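Local coordinates for aminopeptidase P; XAA-pro aminopeptidase (Streptococcus thermophilus, PDB 3IL0), which probably acts as a metal-dependent aminopeptidase of the M24B family, this chain being its N-terminal domain, of the creatinase/prolidase type, at residues 6-11 against 49-54; 85-90 against 113-118; 26-31 against 38-43; 43-48 against 80-85. All blocks are in the same frame, centred on the assembly; numbering follows the deposited sequence.

Contact 1. Residues 6-11 against 49-54; sequences RRLERF and NRRLFL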
loop_
_atom_site.group_PDB
_atom_site.type_symbol
_atom_site.label_atom_id
_atom_site.label_comp_id
_atom_site.label_asym_id
_atom_site.label_seq_id
_atom_site.Cartn_x
_atom_site.Cartn_y
_atom_site.Cartn_z
ATOM N N ARG A 6 13.277 0.359 9.259
ATOM C CA ARG A 6 14.184 -0.056 8.197
ATOM C C ARG A 6 13.715 -1.302 7.461
ATOM O O ARG A 6 14.357 -1.774 6.519
ATOM C CB ARG A 6 15.627 -0.164 8.734
ATOM C CG ARG A 6 16.444 1.136 8.513
ATOM C CD ARG A 6 17.758 1.213 9.357
ATOM N NE ARG A 6 17.516 1.115 10.801
ATOM C CZ ARG A 6 16.919 2.048 11.555
ATOM N NH1 ARG A 6 16.483 3.199 11.034
ATOM N NH2 ARG A 6 16.755 1.831 12.862
ATOM N N ARG A 7 12.575 -1.833 7.899
ATOM C CA ARG A 7 11.651 -2.501 6.962
ATOM C C ARG A 7 11.085 -1.461 6.012
ATOM O O ARG A 7 11.040 -1.713 4.799
ATOM C CB ARG A 7 10.494 -3.221 7.648
ATOM C CG ARG A 7 9.886 -2.535 8.859
ATOM C CD ARG A 7 8.923 -3.481 9.591
ATOM N NE ARG A 7 9.563 -4.756 9.986
ATOM C CZ ARG A 7 9.043 -5.651 10.828
ATOM N NH1 ARG A 7 7.876 -5.424 11.427
ATOM N NH2 ARG A 7 9.715 -6.774 11.089
ATOM N N LEU A 8 10.686 -0.308 6.574
ATOM C CA LEU A 8 10.149 0.813 5.780
ATOM C C LEU A 8 11.241 1.437 4.923
ATOM O O LEU A 8 10.991 1.810 3.797
ATOM C CB LEU A 8 9.422 1.838 6.648
ATOM C CG LEU A 8 8.179 1.229 7.335
ATOM C CD1 LEU A 8 7.474 2.197 8.267
ATOM C CD2 LEU A 8 7.173 0.705 6.328
ATOM N N GLU A 9 12.475 1.459 5.404
ATOM C CA GLU A 9 13.573 1.926 4.574
ATOM C C GLU A 9 14.049 0.852 3.577
ATOM O O GLU A 9 14.505 1.202 2.483
ATOM C CB GLU A 9 14.730 2.488 5.405
ATOM C CG GLU A 9 14.766 4.036 5.468
ATOM C CD GLU A 9 14.247 4.641 6.812
ATOM O OE1 GLU A 9 14.736 4.237 7.920
ATOM O OE2 GLU A 9 13.381 5.569 6.752
ATOM N N ARG A 10 13.935 -0.443 3.905
ATOM C CA ARG A 10 14.161 -1.454 2.869
ATOM C C ARG A 10 13.114 -1.269 1.752
ATOM O O ARG A 10 13.427 -1.358 0.561
ATOM C CB ARG A 10 14.050 -2.869 3.412
ATOM C CG ARG A 10 15.304 -3.420 4.096
ATOM C CD ARG A 10 14.944 -4.400 5.200
ATOM N NE ARG A 10 16.035 -4.509 6.160
ATOM C CZ ARG A 10 17.155 -5.247 5.987
ATOM N NH1 ARG A 10 17.353 -5.953 4.864
ATOM N NH2 ARG A 10 18.097 -5.278 6.947
ATOM N N PHE A 11 11.872 -1.034 2.167
ATOM C CA PHE A 11 10.736 -0.974 1.265
ATOM C C PHE A 11 11.041 0.090 0.197
ATOM O O PHE A 11 10.991 -0.158 -1.006
ATOM C CB PHE A 11 9.468 -0.613 2.065
ATOM C CG PHE A 11 8.158 -0.865 1.311
ATOM C CD1 PHE A 11 7.296 -1.869 1.719
ATOM C CD2 PHE A 11 7.807 -0.091 0.198
ATOM C CE1 PHE A 11 6.123 -2.085 1.071
ATOM C CE2 PHE A 11 6.623 -0.311 -0.487
ATOM C CZ PHE A 11 5.771 -1.288 -0.047
ATOM N N ASN A 49 7.570 8.888 -1.460
ATOM C CA ASN A 49 7.351 9.918 -0.514
ATOM C C ASN A 49 6.271 9.766 0.501
ATOM O O ASN A 49 6.370 10.459 1.459
ATOM C CB ASN A 49 7.321 11.240 -1.237
ATOM C CG ASN A 49 8.697 11.552 -1.789
ATOM O OD1 ASN A 49 9.699 11.483 -1.017
ATOM N ND2 ASN A 49 8.808 11.743 -3.086
ATOM N N ARG A 50 5.273 8.884 0.345
ATOM C CA ARG A 50 4.255 8.753 1.387
ATOM C C ARG A 50 4.077 7.339 1.832
ATOM O O ARG A 50 4.490 6.385 1.174
ATOM C CB ARG A 50 2.878 9.228 0.922
ATOM C CG ARG A 50 2.860 10.344 -0.054
ATOM C CD ARG A 50 1.404 10.848 -0.199
ATOM N NE ARG A 50 1.352 11.994 -1.093
ATOM C CZ ARG A 50 1.204 13.266 -0.742
ATOM N NH1 ARG A 50 1.099 13.621 0.499
ATOM N NH2 ARG A 50 1.209 14.220 -1.660
ATOM N N ARG A 51 3.397 7.214 2.949
ATOM C CA ARG A 51 2.935 5.949 3.408
ATOM C C ARG A 51 1.511 6.187 3.827
ATOM O O ARG A 51 1.262 6.986 4.741
ATOM C CB ARG A 51 3.761 5.480 4.586
ATOM C CG ARG A 51 5.241 5.365 4.285
ATOM C CD ARG A 51 5.935 4.540 5.334
ATOM N NE ARG A 51 7.366 4.727 5.152
ATOM C CZ ARG A 51 8.118 5.603 5.807
ATOM N NH1 ARG A 51 7.618 6.360 6.772
ATOM N NH2 ARG A 51 9.397 5.699 5.494
ATOM N N LEU A 52 0.573 5.506 3.172
ATOM C CA LEU A 52 -0.822 5.652 3.490
ATOM C C LEU A 52 -1.368 4.398 4.121
ATOM O O LEU A 52 -1.085 3.266 3.693
ATOM C CB LEU A 52 -1.611 5.961 2.229
ATOM C CG LEU A 52 -1.231 7.184 1.399
ATOM C CD1 LEU A 52 -2.249 7.360 0.281
ATOM C CD2 LEU A 52 -1.100 8.487 2.324
ATOM N N PHE A 53 -2.186 4.595 5.138
ATOM C CA PHE A 53 -2.901 3.482 5.754
ATOM C C PHE A 53 -4.364 3.823 5.638
ATOM O O PHE A 53 -4.785 4.882 6.113
ATOM C CB PHE A 53 -2.489 3.334 7.243
ATOM C CG PHE A 53 -3.197 2.221 7.961
ATOM C CD1 PHE A 53 -2.570 0.995 8.155
ATOM C CD2 PHE A 53 -4.501 2.393 8.435
ATOM C CE1 PHE A 53 -3.218 -0.034 8.817
ATOM C CE2 PHE A 53 -5.168 1.366 9.065
ATOM C CZ PHE A 53 -4.518 0.150 9.277
ATOM N N LEU A 54 -5.154 2.951 5.031
ATOM C CA LEU A 54 -6.526 3.316 4.758
ATOM C C LEU A 54 -7.476 2.356 5.446
ATOM O O LEU A 54 -7.415 1.142 5.230
ATOM C CB LEU A 54 -6.790 3.398 3.225
ATOM C CG LEU A 54 -5.888 4.341 2.395
ATOM C CD1 LEU A 54 -4.867 3.576 1.601
ATOM C CD2 LEU A 54 -6.697 5.183 1.465
#
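In the creatinase/prolidase N-terminal domain, a mixed sheet with helices packed on it, the opening helix 7-18 reaches the start of strand 51-55 through L8 and R51. The arginine does most of the reaching: its CG is anti to the carbonyl carbon (chi1 -58°), and from CG to NE the chain is extended, carrying the guanidinium from the strand up to the helix. L8 covers one face of that flat group. Its CB stands 3.8 Å from R51 NE, while its CD1 sits 3.9 Å above the guanidinium plane, displaced toward the rim. The other methyl touches the aliphatic part of the arm, with L8 CD2 4.2 Å from R51 CD. E9 starts out pointing away from the strand, but a bend at chi2 (103°) turns its carboxylate back, leaving E9 OE2 4.2 Å from R51 NH2. That is too far for a salt bridge, and the two planes are turned 69° apart; a weak attraction is probably all it gives. The same carboxylate has a long salt bridge within the helix segment, E9 OE1 to R6 NH1 at 3.7 Å. R51 NH1 is hydrogen-bonded to the carbonyl O of G69, which helps fix the head's rotation, and a bound glycerol lies close by. A leucine laid over the guanidinium face of an arginine at the start of a strand is helix-on-sheet packing at the margin of an alpha/beta domain.

Contact 2. Residues 85-90 against 113-118; sequences FVEVDK and EGYTLS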
loop_
_atom_site.group_PDB
_atom_site.type_symbol
_atom_site.label_atom_id
_atom_site.label_comp_id
_atom_site.label_asym_id
_atom_site.label_seq_id
_atom_site.Cartn_x
_atom_site.Cartn_y
_atom_site.Cartn_z
ATOM N N PHE A 85 -4.260 10.561 -4.725
ATOM C CA PHE A 85 -2.856 10.659 -4.463
ATOM C C PHE A 85 -2.029 10.485 -5.704
ATOM O O PHE A 85 -1.089 11.261 -5.965
ATOM C CB PHE A 85 -2.443 9.676 -3.350
ATOM C CG PHE A 85 -2.904 10.142 -1.974
ATOM C CD1 PHE A 85 -2.095 10.979 -1.191
ATOM C CD2 PHE A 85 -4.190 9.861 -1.533
ATOM C CE1 PHE A 85 -2.572 11.502 0.027
ATOM C CE2 PHE A 85 -4.641 10.342 -0.290
ATOM C CZ PHE A 85 -3.836 11.165 0.485
ATOM N N VAL A 86 -2.353 9.457 -6.460
ATOM C CA VAL A 86 -1.600 9.136 -7.667
ATOM C C VAL A 86 -1.605 10.304 -8.679
ATOM O O VAL A 86 -0.594 10.638 -9.272
ATOM C CB VAL A 86 -2.161 7.824 -8.319
ATOM C CG1 VAL A 86 -1.778 7.734 -9.759
ATOM C CG2 VAL A 86 -1.628 6.559 -7.498
ATOM N N GLU A 87 -2.766 10.873 -8.880
ATOM C CA GLU A 87 -2.918 12.093 -9.609
ATOM C C GLU A 87 -2.229 13.299 -9.051
ATOM O O GLU A 87 -1.482 13.947 -9.772
ATOM C CB GLU A 87 -4.361 12.462 -9.647
ATOM C CG GLU A 87 -4.968 11.857 -10.792
ATOM C CD GLU A 87 -6.325 12.404 -11.038
ATOM O OE1 GLU A 87 -7.276 11.624 -10.732
ATOM O OE2 GLU A 87 -6.400 13.587 -11.547
ATOM N N VAL A 88 -2.472 13.607 -7.781
ATOM C CA VAL A 88 -1.837 14.781 -7.231
ATOM C C VAL A 88 -0.314 14.645 -7.368
ATOM O O VAL A 88 0.346 15.583 -7.863
ATOM C CB VAL A 88 -2.334 15.145 -5.818
ATOM C CG1 VAL A 88 -1.482 16.251 -5.221
ATOM C CG2 VAL A 88 -3.831 15.599 -5.904
ATOM N N ASP A 89 0.225 13.496 -6.979
ATOM C CA ASP A 89 1.672 13.232 -7.030
ATOM C C ASP A 89 2.182 12.851 -8.411
ATOM O O ASP A 89 3.362 12.728 -8.629
ATOM C CB ASP A 89 2.059 12.195 -6.028
ATOM C CG ASP A 89 1.822 12.654 -4.574
ATOM O OD1 ASP A 89 1.500 13.867 -4.317
ATOM O OD2 ASP A 89 1.936 11.791 -3.666
ATOM N N LYS A 90 1.297 12.712 -9.363
ATOM C CA LYS A 90 1.707 12.508 -10.732
ATOM C C LYS A 90 2.492 11.171 -10.891
ATOM O O LYS A 90 3.523 11.125 -11.550
ATOM C CB LYS A 90 2.561 13.706 -11.171
ATOM C CG LYS A 90 1.745 14.980 -11.549
ATOM C CD LYS A 90 2.429 16.230 -11.089
ATOM C CE LYS A 90 3.708 16.700 -11.805
ATOM N NZ LYS A 90 3.824 18.258 -11.591
ATOM N N GLU A 113 -7.235 3.288 -14.671
ATOM C CA GLU A 113 -7.125 3.380 -16.135
ATOM C C GLU A 113 -6.228 4.565 -16.484
ATOM O O GLU A 113 -6.353 5.622 -15.899
ATOM C CB GLU A 113 -8.519 3.568 -16.727
ATOM C CG GLU A 113 -8.731 2.883 -18.028
ATOM C CD GLU A 113 -10.194 2.959 -18.483
ATOM O OE1 GLU A 113 -10.868 1.877 -18.602
ATOM O OE2 GLU A 113 -10.669 4.112 -18.710
ATOM N N GLY A 114 -5.278 4.373 -17.380
ATOM C CA GLY A 114 -4.334 5.426 -17.740
ATOM C C GLY A 114 -3.004 5.399 -17.030
ATOM O O GLY A 114 -2.104 6.173 -17.393
ATOM N N TYR A 115 -2.874 4.561 -15.993
ATOM C CA TYR A 115 -1.609 4.337 -15.316
ATOM C C TYR A 115 -1.063 2.947 -15.641
ATOM O O TYR A 115 -1.754 2.123 -16.139
ATOM C CB TYR A 115 -1.793 4.476 -13.792
ATOM C CG TYR A 115 -2.423 5.766 -13.414
ATOM C CD1 TYR A 115 -1.647 6.882 -13.232
ATOM C CD2 TYR A 115 -3.817 5.898 -13.309
ATOM C CE1 TYR A 115 -2.212 8.096 -12.920
ATOM C CE2 TYR A 115 -4.390 7.129 -13.024
ATOM C CZ TYR A 115 -3.567 8.217 -12.821
ATOM O OH TYR A 115 -4.058 9.473 -12.494
ATOM N N THR A 116 0.190 2.686 -15.324
ATOM C CA THR A 116 0.797 1.404 -15.618
ATOM C C THR A 116 0.693 0.603 -14.321
ATOM O O THR A 116 1.212 1.033 -13.284
ATOM C CB THR A 116 2.293 1.632 -16.021
ATOM O OG1 THR A 116 2.346 2.487 -17.175
ATOM C CG2 THR A 116 3.021 0.336 -16.331
ATOM N N LEU A 117 -0.018 -0.514 -14.364
ATOM C CA LEU A 117 -0.055 -1.494 -13.281
ATOM C C LEU A 117 1.051 -2.516 -13.506
ATOM O O LEU A 117 1.198 -3.092 -14.595
ATOM C CB LEU A 117 -1.427 -2.181 -13.212
ATOM C CG LEU A 117 -2.601 -1.261 -12.825
ATOM C CD1 LEU A 117 -3.938 -2.007 -12.943
ATOM C CD2 LEU A 117 -2.443 -0.768 -11.458
ATOM N N SER A 118 1.832 -2.756 -12.473
ATOM C CA SER A 118 3.029 -3.584 -12.597
ATOM C C SER A 118 2.963 -4.770 -11.606
ATOM O O SER A 118 3.077 -4.588 -10.411
ATOM C CB SER A 118 4.247 -2.718 -12.287
ATOM O OG SER A 118 5.326 -3.531 -11.858
#
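The Y115 ring has V86 over one face and E87 at its edge, near the ring plane. V86 CG1 makes a CH-pi contact, 3.6 Å from the Y115 ring centroid and 29° off the normal, so the methyl sits toward the rim and comes nearest to CE1, with V86 CG1 to Y115 CE1 a tight 3.2 Å. It is the branch anti to the backbone N (chi1 159°) that does this, and the two side chains slide past each other in opposite directions. At the far end of the ring, E87 CG is 3.1 Å from Y115 OH, a methylene against an oxygen and no hydrogen bond; the glutamate crosses the tyrosine at about a right angle. V86 also packs on I94, while the helix closes just afterwards in a Schellman motif, where K90 takes a positive phi. Y115 precedes strand 116-120, which pairs with the parallel strand 93-97. The tyrosine thus ties the end of helix 78-88 to the returning end of a beta-alpha-beta crossover made through helix 102-111.

Contact 3. Residues 26-31 against 38-43; sequences TGQNNI and WGTNAT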
loop_
_atom_site.group_PDB
_atom_site.type_symbol
_atom_site.label_atom_id
_atom_site.label_comp_id
_atom_site.label_asym_id
_atom_site.label_seq_id
_atom_site.Cartn_x
_atom_site.Cartn_y
_atom_site.Cartn_z
ATOM N N THR A 26 -2.138 -5.263 0.060
ATOM C CA THR A 26 -3.354 -5.865 0.578
ATOM C C THR A 26 -2.830 -7.136 1.270
ATOM O O THR A 26 -1.690 -7.607 0.994
ATOM C CB THR A 26 -4.281 -6.238 -0.587
ATOM O OG1 THR A 26 -3.500 -6.877 -1.627
ATOM C CG2 THR A 26 -4.868 -4.992 -1.217
ATOM N N GLY A 27 -3.608 -7.689 2.189
ATOM C CA GLY A 27 -3.151 -8.878 2.951
ATOM C C GLY A 27 -2.807 -8.432 4.347
ATOM O O GLY A 27 -1.910 -7.608 4.515
ATOM N N GLN A 28 -3.509 -8.980 5.353
ATOM C CA GLN A 28 -3.356 -8.521 6.755
ATOM C C GLN A 28 -1.965 -8.755 7.257
ATOM O O GLN A 28 -1.416 -7.931 7.994
ATOM C CB GLN A 28 -4.401 -9.142 7.705
ATOM C CG GLN A 28 -4.219 -10.591 8.107
ATOM C CD GLN A 28 -5.461 -11.151 8.794
ATOM O OE1 GLN A 28 -5.421 -11.545 9.959
ATOM N NE2 GLN A 28 -6.568 -11.186 8.069
ATOM N N ASN A 29 -1.406 -9.871 6.802
ATOM C CA ASN A 29 -0.055 -10.293 7.138
ATOM C C ASN A 29 0.985 -9.240 6.755
ATOM O O ASN A 29 1.825 -8.789 7.574
ATOM C CB ASN A 29 0.222 -11.573 6.363
ATOM C CG ASN A 29 1.224 -12.444 7.018
ATOM O OD1 ASN A 29 1.390 -12.422 8.243
ATOM N ND2 ASN A 29 1.883 -13.273 6.210
ATOM N N ASN A 30 0.901 -8.854 5.484
ATOM C CA ASN A 30 1.734 -7.786 4.949
ATOM C C ASN A 30 1.498 -6.467 5.613
ATOM O O ASN A 30 2.456 -5.715 5.898
ATOM C CB ASN A 30 1.499 -7.654 3.468
ATOM C CG ASN A 30 2.087 -8.783 2.723
ATOM O OD1 ASN A 30 2.834 -9.572 3.275
ATOM N ND2 ASN A 30 1.797 -8.851 1.454
ATOM N N ILE A 31 0.224 -6.177 5.862
ATOM C CA ILE A 31 -0.119 -4.936 6.547
ATOM C C ILE A 31 0.425 -5.024 7.957
ATOM O O ILE A 31 1.072 -4.081 8.439
ATOM C CB ILE A 31 -1.636 -4.565 6.453
ATOM C CG1 ILE A 31 -1.978 -4.238 4.970
ATOM C CG2 ILE A 31 -1.929 -3.392 7.399
ATOM C CD1 ILE A 31 -3.482 -4.074 4.608
ATOM N N TRP A 38 -2.695 -5.518 13.205
ATOM C CA TRP A 38 -3.243 -6.766 12.689
ATOM C C TRP A 38 -4.767 -6.593 12.546
ATOM O O TRP A 38 -5.437 -6.116 13.469
ATOM C CB TRP A 38 -2.852 -7.936 13.610
ATOM C CG TRP A 38 -3.473 -9.269 13.254
ATOM C CD1 TRP A 38 -4.632 -9.774 13.752
ATOM C CD2 TRP A 38 -2.958 -10.264 12.349
ATOM N NE1 TRP A 38 -4.883 -11.012 13.217
ATOM C CE2 TRP A 38 -3.877 -11.340 12.348
ATOM C CE3 TRP A 38 -1.820 -10.350 11.537
ATOM C CZ2 TRP A 38 -3.697 -12.496 11.563
ATOM C CZ3 TRP A 38 -1.641 -11.502 10.750
ATOM C CH2 TRP A 38 -2.578 -12.555 10.773
ATOM N N GLY A 39 -5.305 -6.954 11.386
ATOM C CA GLY A 39 -6.722 -6.726 11.093
ATOM C C GLY A 39 -7.020 -6.974 9.629
ATOM O O GLY A 39 -6.101 -7.093 8.834
ATOM N N THR A 40 -8.296 -7.039 9.262
ATOM C CA THR A 40 -8.698 -7.488 7.924
ATOM C C THR A 40 -9.390 -6.398 7.092
ATOM O O THR A 40 -9.931 -6.669 6.015
ATOM C CB THR A 40 -9.642 -8.676 8.052
ATOM O OG1 THR A 40 -10.902 -8.216 8.559
ATOM C CG2 THR A 40 -9.062 -9.700 9.006
ATOM N N ASN A 41 -9.369 -5.166 7.581
ATOM C CA ASN A 41 -9.855 -4.064 6.774
ATOM C C ASN A 41 -8.994 -2.786 6.810
ATOM O O ASN A 41 -9.438 -1.687 7.206
ATOM C CB ASN A 41 -11.306 -3.798 7.110
ATOM C CG ASN A 41 -12.159 -3.844 5.881
ATOM O OD1 ASN A 41 -11.979 -3.017 4.957
ATOM N ND2 ASN A 41 -13.061 -4.841 5.817
ATOM N N ALA A 42 -7.738 -2.991 6.412
ATOM C CA ALA A 42 -6.785 -1.933 6.131
ATOM C C ALA A 42 -6.259 -2.153 4.690
ATOM O O ALA A 42 -6.215 -3.298 4.217
ATOM C CB ALA A 42 -5.634 -1.955 7.149
ATOM N N THR A 43 -5.916 -1.052 3.991
ATOM C CA THR A 43 -5.143 -1.094 2.728
ATOM C C THR A 43 -3.957 -0.199 2.987
ATOM O O THR A 43 -4.076 0.841 3.678
ATOM C CB THR A 43 -5.937 -0.557 1.487
ATOM O OG1 THR A 43 -7.118 -1.349 1.262
ATOM C CG2 THR A 43 -5.065 -0.563 0.151
#
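The chain leaving helix 28-35 doubles back past that helix's own first turn, bringing the CA atoms of Q28 and T40 within 5.6 Å before it enters strand 42-47. This is a strand-helix-strand unit of the domain's alpha/beta fold: the helix joins the neighbouring antiparallel strands 22-25 and 42-47. G27, with positive phi, occupies the N-cap, and its carbonyl O accepts the first-turn bond from I31 N. Q28 and W38 provide the outer part. Q28 CG lies over the indole, 3.8 Å from the centroid of the W38 six-membered ring and 17° off its normal, a CH-pi contact. The Q28 amide is modelled too near the indole, so its tilt of 74° to the ring and the 3.1 Å between Q28 NE2 and T40 CG2, alongside, are doubtful in detail. N29 OD1 approaches the indole edge at W38 CZ3, 4.0 Å away. Deeper in, I31 turns toward the strand, where F53 packs on both I31 and A42. The delta methyl of I31 also lies against A42, though it is less certainly placed. The gamma branch gives the sounder pair: I31 CG2 is 4.0 Å from A42 CB.

Contact 4. Residues 43-48 against 80-85; sequences TVFITK and KDIVKF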
loop_
_atom_site.group_PDB
_atom_site.type_symbol
_atom_site.label_atom_id
_atom_site.label_comp_id
_atom_site.label_asym_id
_atom_site.label_seq_id
_atom_site.Cartn_x
_atom_site.Cartn_y
_atom_site.Cartn_z
ATOM N N THR A 43 -5.916 -1.052 3.991
ATOM C CA THR A 43 -5.143 -1.094 2.728
ATOM C C THR A 43 -3.957 -0.199 2.987
ATOM O O THR A 43 -4.076 0.841 3.678
ATOM C CB THR A 43 -5.937 -0.557 1.487
ATOM O OG1 THR A 43 -7.118 -1.349 1.262
ATOM C CG2 THR A 43 -5.065 -0.563 0.151
ATOM N N VAL A 44 -2.815 -0.586 2.445
ATOM C CA VAL A 44 -1.612 0.239 2.518
ATOM C C VAL A 44 -1.186 0.632 1.117
ATOM O O VAL A 44 -1.310 -0.161 0.158
ATOM C CB VAL A 44 -0.517 -0.510 3.268
ATOM C CG1 VAL A 44 0.890 0.091 3.037
ATOM C CG2 VAL A 44 -0.914 -0.570 4.713
ATOM N N PHE A 45 -0.691 1.852 0.989
ATOM C CA PHE A 45 -0.237 2.315 -0.269
ATOM C C PHE A 45 1.004 3.150 0.023
ATOM O O PHE A 45 0.884 4.214 0.598
ATOM C CB PHE A 45 -1.336 3.140 -0.970
ATOM C CG PHE A 45 -0.983 3.556 -2.387
ATOM C CD1 PHE A 45 -1.063 2.658 -3.414
ATOM C CD2 PHE A 45 -0.560 4.832 -2.667
ATOM C CE1 PHE A 45 -0.737 3.029 -4.718
ATOM C CE2 PHE A 45 -0.222 5.247 -3.996
ATOM C CZ PHE A 45 -0.326 4.342 -5.013
ATOM N N ILE A 46 2.175 2.675 -0.405
ATOM C CA ILE A 46 3.480 3.300 -0.143
ATOM C C ILE A 46 4.107 3.778 -1.463
ATOM O O ILE A 46 4.162 3.027 -2.464
ATOM C CB ILE A 46 4.469 2.334 0.628
ATOM C CG1 ILE A 46 3.881 1.962 1.988
ATOM C CG2 ILE A 46 5.872 2.979 0.884
ATOM C CD1 ILE A 46 4.719 0.925 2.758
ATOM N N THR A 47 4.549 5.041 -1.443
ATOM C CA THR A 47 5.317 5.660 -2.530
ATOM C C THR A 47 6.779 6.036 -2.035
ATOM O O THR A 47 7.132 5.842 -0.863
ATOM C CB THR A 47 4.553 6.932 -3.014
ATOM O OG1 THR A 47 4.786 8.006 -2.094
ATOM C CG2 THR A 47 3.018 6.628 -3.062
ATOM N N LYS A 48 7.605 6.567 -2.928
ATOM C CA LYS A 48 8.881 7.084 -2.510
ATOM C C LYS A 48 8.720 8.186 -1.466
ATOM O O LYS A 48 9.614 8.351 -0.647
ATOM C CB LYS A 48 9.673 7.562 -3.689
ATOM C CG LYS A 48 10.279 6.354 -4.414
ATOM C CD LYS A 48 11.167 6.738 -5.548
ATOM C CE LYS A 48 11.339 5.580 -6.521
ATOM N NZ LYS A 48 10.154 5.594 -7.425
ATOM N N LYS A 80 -10.418 4.264 -4.514
ATOM C CA LYS A 80 -10.875 5.604 -4.918
ATOM C C LYS A 80 -10.026 6.640 -4.235
ATOM O O LYS A 80 -9.566 7.576 -4.878
ATOM C CB LYS A 80 -12.328 5.818 -4.527
ATOM C CG LYS A 80 -13.098 6.704 -5.518
ATOM C CD LYS A 80 -14.586 6.971 -5.103
ATOM C CE LYS A 80 -14.717 8.010 -3.932
ATOM N NZ LYS A 80 -13.861 9.245 -4.135
ATOM N N ASP A 81 -9.761 6.476 -2.942
ATOM C CA ASP A 81 -8.936 7.478 -2.275
ATOM C C ASP A 81 -7.478 7.471 -2.741
ATOM O O ASP A 81 -6.887 8.542 -2.821
ATOM C CB ASP A 81 -9.043 7.355 -0.738
ATOM C CG ASP A 81 -10.436 7.769 -0.225
ATOM O OD1 ASP A 81 -10.842 8.908 -0.594
ATOM O OD2 ASP A 81 -11.125 6.968 0.464
ATOM N N ILE A 82 -6.916 6.298 -3.061
ATOM C CA ILE A 82 -5.520 6.213 -3.532
ATOM C C ILE A 82 -5.303 6.970 -4.874
ATOM O O ILE A 82 -4.251 7.580 -5.112
ATOM C CB ILE A 82 -5.084 4.759 -3.709
ATOM C CG1 ILE A 82 -4.909 4.093 -2.337
ATOM C CG2 ILE A 82 -3.763 4.648 -4.488
ATOM C CD1 ILE A 82 -4.793 2.564 -2.418
ATOM N N VAL A 83 -6.308 6.864 -5.747
ATOM C CA VAL A 83 -6.365 7.517 -7.061
ATOM C C VAL A 83 -6.101 9.046 -6.941
ATOM O O VAL A 83 -5.323 9.607 -7.697
ATOM C CB VAL A 83 -7.806 7.266 -7.787
ATOM C CG1 VAL A 83 -7.981 8.053 -9.022
ATOM C CG2 VAL A 83 -7.944 5.856 -8.128
ATOM N N LYS A 84 -6.703 9.713 -5.982
ATOM C CA LYS A 84 -6.377 11.119 -5.777
ATOM C C LYS A 84 -4.875 11.362 -5.581
ATOM O O LYS A 84 -4.308 12.284 -6.142
ATOM C CB LYS A 84 -7.039 11.641 -4.514
ATOM C CG LYS A 84 -8.479 11.799 -4.560
ATOM C CD LYS A 84 -8.902 12.473 -3.271
ATOM C CE LYS A 84 -9.114 11.522 -2.158
ATOM N NZ LYS A 84 -10.546 11.012 -2.281
ATOM N N PHE A 85 -4.260 10.561 -4.725
ATOM C CA PHE A 85 -2.856 10.659 -4.463
ATOM C C PHE A 85 -2.029 10.485 -5.704
ATOM O O PHE A 85 -1.089 11.261 -5.965
ATOM C CB PHE A 85 -2.443 9.676 -3.350
ATOM C CG PHE A 85 -2.904 10.142 -1.974
ATOM C CD1 PHE A 85 -2.095 10.979 -1.191
ATOM C CD2 PHE A 85 -4.190 9.861 -1.533
ATOM C CE1 PHE A 85 -2.572 11.502 0.027
ATOM C CE2 PHE A 85 -4.641 10.342 -0.290
ATOM C CZ PHE A 85 -3.836 11.165 0.485
#
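Helix 78-88 packs on the face of the mixed sheet with I82 set against F45 and T43 of strand 42-47, helix-on-sheet packing in the core of this alpha/beta domain. Nothing polar crosses between the two segments. Early in the segment 80-85, D81 takes no part in the contact with strand 42-47: its side chain touches L54 of the next strand. I82 then carries the contact. Its CG1 is anti to the carbonyl carbon (chi1 -72°), which sets CG2 anti to the backbone N and drops that methyl squarely on the phenyl face. I82 CG2 stands 3.3 Å from the F45 ring centroid, only 6° off the normal, a centred CH-pi contact that leaves the six ring carbons at nearly equal distances. The delta methyl follows the strand: I82 CD1 is 3.8 Å from F45 CB and 4.1 Å from T43 CG2. L24 and L54 also touch I82, so it spans three adjacent strands. K84 reaches back along the helix surface, where K84 NZ donates a hydrogen bond to D81 OD1 (2.7 Å), part of a salt bridge, using the carboxylate's anti lone pair. F85 starts toward the strand, but its ring leads off to L52 and R50. There the ring meets the preceding turn edge-on, with D81 O in the ring plane, 3.3 Å from F85 CD2.

Overall arrangement
Contact 4 is the buried one, purely apolar across its segments, whereas contacts 1 and 2 are only partly buried and contact 3 is a surface contact. Strand 42-47 serves contacts 3 and 4, which share T43, and its backbone pairs with strand 51-55 of contact 1. Helix 78-88 serves contacts 2 and 4: V86, under the tyrosine of contact 2, also packs on F45. Contacts 1 and 2 meet in the salt bridge R50 to D89. Side chain over a flat group recurs throughout: aliphatic groups lie on aromatic rings in contacts 4 and 2, leucine on a guanidinium in contact 1, and glutamine on an indole at the surface in contact 3.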